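Local coordinates for SaTIE-TED (Staphylococcus aureus, PDB 6FX6), which is a surface-protein thioester domain of uncertain function that, as in related bacterial domains, probably attaches covalently to a target through an internal thioester bond, at residues A[53-57]-A[58-62]; A[80-84]-A[85-89]; A[118-121]-A[122-125]. All coordinates share one frame; numbering follows the deposited sequence.

Contact 1 (A[53-57]-A[58-62])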
loop_
_atom_site.group_PDB
_atom_site.type_symbol
_atom_site.label_atom_id
_atom_site.label_comp_id
_atom_site.label_asym_id
_atom_site.label_seq_id
_atom_site.Cartn_x
_atom_site.Cartn_y
_atom_site.Cartn_z
ATOM N N GLU A 53 -20.738 -11.671 -6.150
ATOM C CA GLU A 53 -21.418 -10.563 -5.473
ATOM C C GLU A 53 -21.091 -10.554 -3.976
ATOM O O GLU A 53 -21.051 -11.609 -3.339
ATOM C CB GLU A 53 -22.941 -10.635 -5.701
ATOM C CG GLU A 53 -23.739 -11.571 -4.782
ATOM C CD GLU A 53 -23.313 -13.040 -4.837
ATOM O OE1 GLU A 53 -22.830 -13.501 -5.898
ATOM O OE2 GLU A 53 -23.455 -13.737 -3.808
ATOM N N ALA A 54 -20.869 -9.364 -3.423
ATOM C CA ALA A 54 -20.622 -9.199 -1.989
ATOM C C ALA A 54 -21.934 -9.229 -1.193
ATOM O O ALA A 54 -22.988 -8.856 -1.716
ATOM C CB ALA A 54 -19.870 -7.901 -1.727
ATOM N N ALA A 55 -21.851 -9.672 0.066
ATOM C CA ALA A 55 -23.003 -9.722 0.981
ATOM C C ALA A 55 -23.075 -8.452 1.829
ATOM O O ALA A 55 -22.695 -8.449 3.003
ATOM C CB ALA A 55 -22.919 -10.955 1.870
ATOM N N ILE A 56 -23.575 -7.380 1.220
ATOM C CA ILE A 56 -23.698 -6.075 1.876
ATOM C C ILE A 56 -24.593 -6.185 3.109
ATOM O O ILE A 56 -25.642 -6.819 3.063
ATOM C CB ILE A 56 -24.301 -4.998 0.927
ATOM C CG1 ILE A 56 -23.392 -4.737 -0.287
ATOM C CG2 ILE A 56 -24.590 -3.690 1.671
ATOM C CD1 ILE A 56 -21.972 -4.362 0.054
ATOM N N GLY A 57 -24.152 -5.571 4.207
ATOM C CA GLY A 57 -24.905 -5.542 5.457
ATOM C C GLY A 57 -24.765 -6.772 6.339
ATOM O O GLY A 57 -25.319 -6.800 7.441
ATOM N N ALA A 58 -24.024 -7.780 5.873
ATOM C CA ALA A 58 -23.883 -9.045 6.591
ATOM C C ALA A 58 -22.606 -9.051 7.415
ATOM O O ALA A 58 -21.624 -8.382 7.072
ATOM C CB ALA A 58 -23.880 -10.215 5.617
ATOM N N VAL A 59 -22.633 -9.838 8.486
ATOM C CA VAL A 59 -21.494 -10.017 9.377
ATOM C C VAL A 59 -20.481 -10.945 8.700
ATOM O O VAL A 59 -20.819 -12.068 8.327
ATOM C CB VAL A 59 -21.936 -10.624 10.732
ATOM C CG1 VAL A 59 -20.734 -10.899 11.633
ATOM C CG2 VAL A 59 -22.935 -9.703 11.427
ATOM N N HIS A 60 -19.253 -10.459 8.532
ATOM C CA HIS A 60 -18.149 -11.238 7.966
ATOM C C HIS A 60 -17.169 -11.607 9.066
ATOM O O HIS A 60 -17.143 -10.969 10.120
ATOM C CB HIS A 60 -17.409 -10.431 6.893
ATOM C CG HIS A 60 -18.235 -10.130 5.682
ATOM N ND1 HIS A 60 -19.462 -9.505 5.754
ATOM C CD2 HIS A 60 -18.001 -10.349 4.365
ATOM C CE1 HIS A 60 -19.951 -9.363 4.535
ATOM N NE2 HIS A 60 -19.082 -9.860 3.674
ATOM N N THR A 61 -16.363 -12.635 8.816
ATOM C CA THR A 61 -15.317 -13.038 9.748
ATOM C C THR A 61 -13.965 -12.657 9.150
ATOM O O THR A 61 -13.649 -13.050 8.022
ATOM C CB THR A 61 -15.372 -14.547 10.074
ATOM O OG1 THR A 61 -14.715 -15.306 9.052
ATOM C CG2 THR A 61 -16.818 -15.021 10.219
ATOM N N GLY A 62 -13.185 -11.892 9.913
ATOM C CA GLY A 62 -11.857 -11.454 9.497
ATOM C C GLY A 62 -10.795 -12.500 9.774
ATOM O O GLY A 62 -10.663 -12.972 10.903
HETATM O O HOH W 1 -19.309 -10.365 1.036
#
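Ala-55 O meets both Ala-58 and His-60 where the chain bends. It accepts the backbone N-H of Ala-58 at 3.2 Å (N to O), the donor approaching from above the carbonyl plane, and the closure of the bend brings Ala-55 CB and Ala-58 CB to 3.9 Å. On the inner side the same oxygen meets the edge of the His-60 imidazole, lying near the ring plane, with CE1 of His-60 3.3 Å from Ala-55 O. The ring is fixed from both its nitrogens. His-60 ND1 donates to Ala-58 O (2.8 Å), with that oxygen almost exactly in the ring plane, while His-60 NE2 and Ala-55 N share a water 2.7 and 2.8 Å away, respectively. Placing CG beside its own backbone N (chi1 -66°) swings the buried ring back under the bend, where Leu-8 and Ser-214 also touch it. The outer side is much looser: Gly-57 and Val-59 are exposed, and the valine side chain starts out away from the preceding residues. Gly-57, with phi 82°, takes the third position of a type II beta turn that delivers the chain into strand 59-64 of the large antiparallel sheet.

Contact 2 (A[80-84]-A[85-89])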
loop_
_atom_site.group_PDB
_atom_site.type_symbol
_atom_site.label_atom_id
_atom_site.label_comp_id
_atom_site.label_asym_id
_atom_site.label_seq_id
_atom_site.Cartn_x
_atom_site.Cartn_y
_atom_site.Cartn_z
HETATM N N MSE A 80 0.084 -2.962 -2.057
HETATM C CA MSE A 80 0.708 -1.814 -2.736
HETATM C C MSE A 80 -0.280 -1.069 -3.588
HETATM O O MSE A 80 -0.312 0.162 -3.583
HETATM C CB MSE A 80 1.840 -2.216 -3.693
HETATM C CG MSE A 80 3.030 -2.941 -3.077
HETATM SE SE MSE A 80 3.918 -1.755 -1.802
HETATM C CE MSE A 80 3.039 -2.359 -0.140
ATOM N N ILE A 81 -1.084 -1.808 -4.343
ATOM C CA ILE A 81 -2.097 -1.202 -5.203
ATOM C C ILE A 81 -3.177 -0.523 -4.361
ATOM O O ILE A 81 -3.586 0.593 -4.670
ATOM C CB ILE A 81 -2.718 -2.230 -6.177
ATOM C CG1 ILE A 81 -1.653 -2.730 -7.164
ATOM C CG2 ILE A 81 -3.871 -1.603 -6.952
ATOM C CD1 ILE A 81 -1.994 -4.044 -7.830
ATOM N N SER A 82 -3.630 -1.189 -3.303
ATOM C CA SER A 82 -4.598 -0.590 -2.397
ATOM C C SER A 82 -4.028 0.688 -1.780
ATOM O O SER A 82 -4.663 1.742 -1.835
ATOM C CB SER A 82 -5.002 -1.579 -1.307
ATOM O OG SER A 82 -5.904 -0.988 -0.383
ATOM N N HIS A 83 -2.813 0.599 -1.240
ATOM C CA HIS A 83 -2.198 1.724 -0.534
ATOM C C HIS A 83 -1.953 2.940 -1.434
ATOM O O HIS A 83 -2.509 4.019 -1.195
ATOM C CB HIS A 83 -0.891 1.294 0.132
ATOM C CG HIS A 83 -0.203 2.397 0.866
ATOM N ND1 HIS A 83 -0.610 2.833 2.110
ATOM C CD2 HIS A 83 0.851 3.172 0.517
ATOM C CE1 HIS A 83 0.178 3.819 2.503
ATOM N NE2 HIS A 83 1.067 4.049 1.552
ATOM N N PHE A 84 -1.124 2.759 -2.458
ATOM C CA PHE A 84 -0.739 3.860 -3.343
ATOM C C PHE A 84 -1.845 4.276 -4.305
ATOM O O PHE A 84 -1.921 5.447 -4.692
ATOM C CB PHE A 84 0.533 3.511 -4.117
ATOM C CG PHE A 84 1.746 3.395 -3.245
ATOM C CD1 PHE A 84 2.338 4.538 -2.711
ATOM C CD2 PHE A 84 2.303 2.155 -2.952
ATOM C CE1 PHE A 84 3.462 4.445 -1.903
ATOM C CE2 PHE A 84 3.427 2.058 -2.145
ATOM C CZ PHE A 84 4.003 3.201 -1.615
ATOM N N GLY A 85 -2.701 3.327 -4.679
ATOM C CA GLY A 85 -3.806 3.589 -5.592
ATOM C C GLY A 85 -4.912 4.426 -4.992
ATOM O O GLY A 85 -5.427 5.327 -5.645
ATOM N N TYR A 86 -5.287 4.145 -3.750
ATOM C CA TYR A 86 -6.401 4.868 -3.159
ATOM C C TYR A 86 -6.143 5.424 -1.766
ATOM O O TYR A 86 -6.277 6.625 -1.568
ATOM C CB TYR A 86 -7.691 4.029 -3.191
ATOM C CG TYR A 86 -8.885 4.890 -2.896
ATOM C CD1 TYR A 86 -9.394 5.756 -3.866
ATOM C CD2 TYR A 86 -9.459 4.913 -1.622
ATOM C CE1 TYR A 86 -10.463 6.585 -3.590
ATOM C CE2 TYR A 86 -10.529 5.749 -1.337
ATOM C CZ TYR A 86 -11.028 6.575 -2.325
ATOM O OH TYR A 86 -12.089 7.399 -2.052
ATOM N N ILE A 87 -5.771 4.580 -0.809
ATOM C CA ILE A 87 -5.790 4.977 0.607
ATOM C C ILE A 87 -4.809 6.100 0.934
ATOM O O ILE A 87 -5.167 7.023 1.664
ATOM C CB ILE A 87 -5.625 3.750 1.537
ATOM C CG1 ILE A 87 -6.889 2.878 1.446
ATOM C CG2 ILE A 87 -5.393 4.166 2.990
ATOM C CD1 ILE A 87 -6.609 1.412 1.309
ATOM N N ALA A 88 -3.594 6.028 0.393
ATOM C CA ALA A 88 -2.615 7.112 0.535
ATOM C C ALA A 88 -2.543 8.028 -0.694
ATOM O O ALA A 88 -1.622 8.829 -0.807
ATOM C CB ALA A 88 -1.241 6.537 0.844
ATOM N N ASN A 89 -3.514 7.929 -1.599
ATOM C CA ASN A 89 -3.517 8.729 -2.820
ATOM C C ASN A 89 -4.160 10.100 -2.574
ATOM O O ASN A 89 -5.123 10.218 -1.814
ATOM C CB ASN A 89 -4.248 7.984 -3.938
ATOM C CG ASN A 89 -3.863 8.485 -5.318
ATOM O OD1 ASN A 89 -4.258 9.577 -5.727
ATOM N ND2 ASN A 89 -3.085 7.689 -6.041
#
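His-83 and Ala-88 meet through a CH-pi contact: Ala-88 CB lies over one face of the imidazole, offset toward its rim and 3.5 Å from both CE1 and NE2 of His-83. CG of His-83 stands opposite its backbone N (chi1 180°), which carries the ring to the side where Ala-88 CB lies. The backbone draws the same two residues together, since Ala-88 N donates to His-83 O at 2.8 Å.

Gly-85 begins the pi-type turn (85-87) in which helix 72-87 of the thioester domain ends. Its N still makes the regular alpha-helical bond, four residues back, to Ile-81 O (2.9 Å), and Gly-85 CA is close to the same oxygen at 3.1 Å. Ser-82 O then accepts two N-H groups. Tyr-86 N reaches Ser-82 O at 3.1 Å in the last four-residue step. Ile-87 N donates to Ser-82 O at 3.2 Å, more nearly straight and in the carbonyl plane. This bond and that from Ala-88 N to His-83 O each span five residues, the spacing that defines the pi turn. Gly-85 O in turn is bonded by Gln-96 of helix 94-107.

Phe-84 contributes through its carbonyl and its ring. The carbonyl oxygen takes the side-chain amide of Asn-89, ND2 to O 2.9 Å with an N-H...O angle of 165°; the bond lies in the carbonyl plane and close to the amide plane, and by it the Asn-89 side chain bonds back to the last turn. Asn-89 OD1 accepts from Asp-91 N, which holds the other end of the amide. The phenyl ring carries His-83 CD2 over the centre of one face and selenomethionine Met-80 SE at its edge, and the Phe-84 side chain also touches Ser-131 on helix 121-134.

Contact 3 (A[118-121]-A[122-125])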
loop_
_atom_site.group_PDB
_atom_site.type_symbol
_atom_site.label_atom_id
_atom_site.label_comp_id
_atom_site.label_asym_id
_atom_site.label_seq_id
_atom_site.Cartn_x
_atom_site.Cartn_y
_atom_site.Cartn_z
ATOM N N GLY A 118 -14.668 8.089 -19.428
ATOM C CA GLY A 118 -14.608 9.022 -18.306
ATOM C C GLY A 118 -13.873 8.554 -17.059
ATOM O O GLY A 118 -13.626 9.360 -16.165
ATOM N N LEU A 119 -13.548 7.263 -16.973
ATOM C CA LEU A 119 -12.608 6.768 -15.952
ATOM C C LEU A 119 -11.186 7.286 -16.088
ATOM O O LEU A 119 -10.489 7.400 -15.082
ATOM C CB LEU A 119 -12.522 5.236 -15.936
ATOM C CG LEU A 119 -13.233 4.579 -14.768
ATOM C CD1 LEU A 119 -14.708 4.841 -14.887
ATOM C CD2 LEU A 119 -12.957 3.091 -14.760
ATOM N N ASN A 120 -10.751 7.543 -17.323
ATOM C CA ASN A 120 -9.359 7.870 -17.606
ATOM C C ASN A 120 -8.484 6.724 -17.074
ATOM O O ASN A 120 -7.502 6.952 -16.364
ATOM C CB ASN A 120 -9.004 9.232 -16.973
ATOM C CG ASN A 120 -7.777 9.877 -17.591
ATOM O OD1 ASN A 120 -7.552 9.794 -18.799
ATOM N ND2 ASN A 120 -6.986 10.544 -16.761
ATOM N N TYR A 121 -8.866 5.491 -17.422
ATOM C CA TYR A 121 -8.334 4.292 -16.759
ATOM C C TYR A 121 -6.854 4.069 -17.007
ATOM O O TYR A 121 -6.105 3.801 -16.067
ATOM C CB TYR A 121 -9.098 3.022 -17.164
ATOM C CG TYR A 121 -8.602 1.765 -16.452
ATOM C CD1 TYR A 121 -8.686 1.650 -15.062
ATOM C CD2 TYR A 121 -8.031 0.702 -17.165
ATOM C CE1 TYR A 121 -8.218 0.515 -14.403
ATOM C CE2 TYR A 121 -7.572 -0.443 -16.519
ATOM C CZ TYR A 121 -7.662 -0.535 -15.139
ATOM O OH TYR A 121 -7.208 -1.666 -14.482
ATOM N N GLU A 122 -6.439 4.160 -18.263
ATOM C CA GLU A 122 -5.054 3.866 -18.618
ATOM C C GLU A 122 -4.077 4.821 -17.933
ATOM O O GLU A 122 -3.030 4.384 -17.460
ATOM C CB GLU A 122 -4.860 3.868 -20.139
ATOM C CG GLU A 122 -5.599 2.744 -20.861
ATOM C CD GLU A 122 -5.205 1.352 -20.374
ATOM O OE1 GLU A 122 -3.991 1.059 -20.313
ATOM O OE2 GLU A 122 -6.112 0.553 -20.048
ATOM N N ALA A 123 -4.440 6.103 -17.852
ATOM C CA ALA A 123 -3.624 7.110 -17.158
ATOM C C ALA A 123 -3.625 6.919 -15.635
ATOM O O ALA A 123 -2.591 7.099 -14.987
ATOM C CB ALA A 123 -4.088 8.513 -17.515
ATOM N N ARG A 124 -4.779 6.563 -15.069
ATOM C CA ARG A 124 -4.875 6.263 -13.635
ATOM C C ARG A 124 -4.051 5.029 -13.261
ATOM O O ARG A 124 -3.288 5.060 -12.292
ATOM C CB ARG A 124 -6.336 6.087 -13.192
ATOM C CG ARG A 124 -7.096 7.400 -13.047
ATOM C CD ARG A 124 -8.444 7.212 -12.358
ATOM N NE ARG A 124 -8.813 8.381 -11.553
ATOM C CZ ARG A 124 -9.391 9.494 -12.006
ATOM N NH1 ARG A 124 -9.706 9.638 -13.286
ATOM N NH2 ARG A 124 -9.664 10.481 -11.158
ATOM N N LYS A 125 -4.209 3.961 -14.039
ATOM C CA LYS A 125 -3.447 2.720 -13.859
ATOM C C LYS A 125 -1.937 2.947 -13.934
ATOM O O LYS A 125 -1.196 2.450 -13.083
ATOM C CB LYS A 125 -3.857 1.704 -14.928
ATOM C CG LYS A 125 -3.149 0.357 -14.870
ATOM C CD LYS A 125 -3.524 -0.486 -16.075
ATOM C CE LYS A 125 -2.838 -1.840 -16.036
ATOM N NZ LYS A 125 -3.269 -2.705 -17.166
#
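Asn-120 and Arg-124 frame the first turn of helix 121-134. Asn-120, at the N-cap position, has left-handed helical backbone angles (phi 57°), which turn the chain from the short 3-10 segment into the helix. Its carbonyl oxygen accepts Arg-124 N at 3.0 Å, and one residue on Tyr-121 O accepts Lys-125 N at 2.8 Å in a nearly straight bond. The Asn-120 side chain makes no capping bond; its ND2 instead rests against Ala-123 CB at 3.6 Å.

Arg-124 reaches back past the cap. Its CG and CD run close to Asn-120 O and Leu-119 O, and NH1 donates to Leu-119 O at 3.0 Å, the oxygen tilted 26° from the guanidinium plane. On another side of the helix Lys-125 places CB over one face of the Tyr-121 ring, then continues as an extended chain whose CD passes 4.1 Å from Tyr-121 CE2. Glu-122 brings OE2 to 3.5 Å from Tyr-121 CD2, carboxylate and ring planes 75° apart.

The remaining polar groups find partners outside: Arg-124 NH2 forms a salt bridge with Asp-91, while Tyr-121 OH and Lys-125 NZ converge on Glu-106 OE2. Glu-106 thus receives a phenol and an ammonium together, which would probably favour its charged form, and the two acidic partners tie the start of this helix to helix 94-107 and the loop preceding it.

How the contacts relate
All three contacts fall within the thioester domain, in series along the chain. Contacts 2 and 3 are the closer pair, with centres about 15 Å apart and nearest atoms about 7 Å apart. They do not touch, but Asp-91 bridges them: its N donates to Asn-89 and its carboxylate pairs with Arg-124. Helix 94-107 packs against both. Contact 1 lies where a loop runs into strand 59-64, its centre about 23 Å from that of contact 2 and about 29 Å from that of contact 3, although strand 59-64 and helix 72-87 are consecutive elements of the chain. A bound zinc ion is about 13 Å from the side chain of Ile-56.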